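Local coordinates for putative citrate lyase, alfa subunit (Streptococcus mutans, PDB 2HJ0), which is probably an alpha subunit of the citrate lyase family, an alpha/beta protein built around two large, mainly parallel sheets, at residues Ser50-Ala55 / Met80-Asp85. Residues are numbered along the deposited sequence; the frame is centred on the assembly and turned at random.
Sequences SSIHEA and MNMVLD
Ile-52 meets Met-82 and Val-83 through aliphatic groups and one selenium, and a flat group bonded nearby, the Glu-54 carboxylate, makes its bonds within 50-55, on the side of the turn remote from helix 79-89. Ser-50 N and Ser-50 OG approach its OE2 from opposite faces of the plane. The hydrogen bond from the backbone N-H, 3.1 Å from Ser-50 N to Glu-54 OE2, runs nearly along the C-O axis, whereas the hydroxyl comes in on the anti side, 26° out of plane. Ser-51 is the N-cap of helix 52-58, its OG accepting a weak hydrogen bond, the capping bond, from Glu-54 N (3.4 Å). These bonds are consistent with a defined first turn, from which CB of Ile-52 points toward helix 79-89.

Across the gap, Ile-52 CD1 meets the selenium of Met-82 (selenomethionine) at 3.9 Å, the two side chains crossing at about a right angle. An extended chi2 (176°) carries SE out to Ile-52; the chain bends beyond it, at chi3. The other branch, Ile-52 CG2, lies 4.2 Å from Val-83 CA, while Ile-52 CG1 stands 4.4 Å from Val-83 CG2. Val-83 also touches Phe-69 of strand 66-69, and Ala-55 touches Leu-49 of strand 48-49, placing both segments against the same mixed sheet. With 137 Å² buried and no polar bond between the segments, the attraction probably rests on dispersion and exclusion of water, a modest apolar contact without directional bonds.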
# COMPACT_ATOMS: atom_id res chain seq x y z
N SER A 50 13.60 -14.70 18.20
CA SER A 50 14.42 -15.90 18.02
C SER A 50 13.70 -17.10 17.43
O SER A 50 14.29 -17.85 16.65
CB SER A 50 15.01 -16.32 19.35
OG SER A 50 13.98 -16.73 20.22
N SER A 51 12.44 -17.29 17.79
CA SER A 51 11.70 -18.45 17.30
C SER A 51 10.22 -18.19 17.12
O SER A 51 9.71 -17.15 17.51
CB SER A 51 11.87 -19.58 18.30
OG SER A 51 11.28 -19.20 19.54
N ILE A 52 9.52 -19.17 16.55
CA ILE A 52 8.08 -19.03 16.37
C ILE A 52 7.47 -18.98 17.76
O ILE A 52 6.49 -18.28 17.97
CB ILE A 52 7.48 -20.22 15.59
CG1 ILE A 52 7.36 -19.85 14.11
CG2 ILE A 52 6.11 -20.58 16.13
CD1 ILE A 52 8.65 -19.81 13.39
N HIS A 53 8.06 -19.70 18.71
CA HIS A 53 7.56 -19.74 20.08
C HIS A 53 7.44 -18.32 20.66
O HIS A 53 6.34 -17.90 21.04
CB HIS A 53 8.47 -20.59 20.98
CG HIS A 53 7.90 -20.86 22.34
ND1 HIS A 53 7.26 -22.04 22.66
CD2 HIS A 53 7.80 -20.08 23.44
CE1 HIS A 53 6.79 -21.97 23.89
NE2 HIS A 53 7.10 -20.79 24.39
N GLU A 54 8.56 -17.60 20.72
CA GLU A 54 8.57 -16.23 21.25
C GLU A 54 7.62 -15.33 20.47
O GLU A 54 7.06 -14.37 21.01
CB GLU A 54 9.98 -15.65 21.19
CG GLU A 54 10.14 -14.32 21.90
CD GLU A 54 11.54 -13.72 21.73
OE1 GLU A 54 11.82 -12.67 22.35
OE2 GLU A 54 12.36 -14.29 20.96
N ALA A 55 7.42 -15.63 19.20
CA ALA A 55 6.53 -14.84 18.40
C ALA A 55 5.13 -14.99 18.96
O ALA A 55 4.43 -14.01 19.19
CB ALA A 55 6.56 -15.30 16.94
N MSE A 80 2.51 -22.73 7.97
CA MSE A 80 1.25 -23.17 8.59
C MSE A 80 1.48 -24.24 9.66
O MSE A 80 1.21 -24.01 10.83
CB MSE A 80 0.29 -23.73 7.53
CG MSE A 80 -0.94 -22.85 7.21
SE MSE A 80 -2.65 -23.32 8.09
CE MSE A 80 -3.41 -24.53 6.76
N ASN A 81 1.99 -25.40 9.25
CA ASN A 81 2.23 -26.51 10.17
C ASN A 81 3.17 -26.12 11.28
O ASN A 81 3.09 -26.63 12.40
CB ASN A 81 2.84 -27.72 9.44
CG ASN A 81 1.96 -28.23 8.32
OD1 ASN A 81 0.73 -28.15 8.38
ND2 ASN A 81 2.59 -28.77 7.30
N MSE A 82 4.07 -25.21 10.97
CA MSE A 82 5.04 -24.73 11.94
C MSE A 82 4.36 -23.98 13.09
O MSE A 82 4.43 -24.40 14.24
CB MSE A 82 6.03 -23.82 11.22
CG MSE A 82 7.38 -23.70 11.87
SE MSE A 82 8.50 -22.61 10.75
CE MSE A 82 8.79 -23.84 9.31
N VAL A 83 3.70 -22.87 12.77
CA VAL A 83 3.02 -22.06 13.78
C VAL A 83 2.01 -22.87 14.58
O VAL A 83 2.12 -22.98 15.80
CB VAL A 83 2.31 -20.85 13.14
CG1 VAL A 83 1.57 -20.05 14.20
CG2 VAL A 83 3.32 -19.98 12.44
N LEU A 84 1.03 -23.44 13.88
CA LEU A 84 -0.01 -24.23 14.50
C LEU A 84 0.54 -25.25 15.49
O LEU A 84 0.08 -25.34 16.63
CB LEU A 84 -0.83 -24.95 13.42
CG LEU A 84 -2.23 -24.41 13.19
CD1 LEU A 84 -2.22 -22.90 13.17
CD2 LEU A 84 -2.76 -24.97 11.89
N ASP A 85 1.53 -26.02 15.06
CA ASP A 85 2.10 -27.02 15.93
C ASP A 85 2.62 -26.41 17.23
O ASP A 85 2.41 -26.96 18.31
CB ASP A 85 3.22 -27.76 15.21
CG ASP A 85 3.74 -28.93 16.00
OD1 ASP A 85 4.57 -28.71 16.91
OD2 ASP A 85 3.32 -30.07 15.70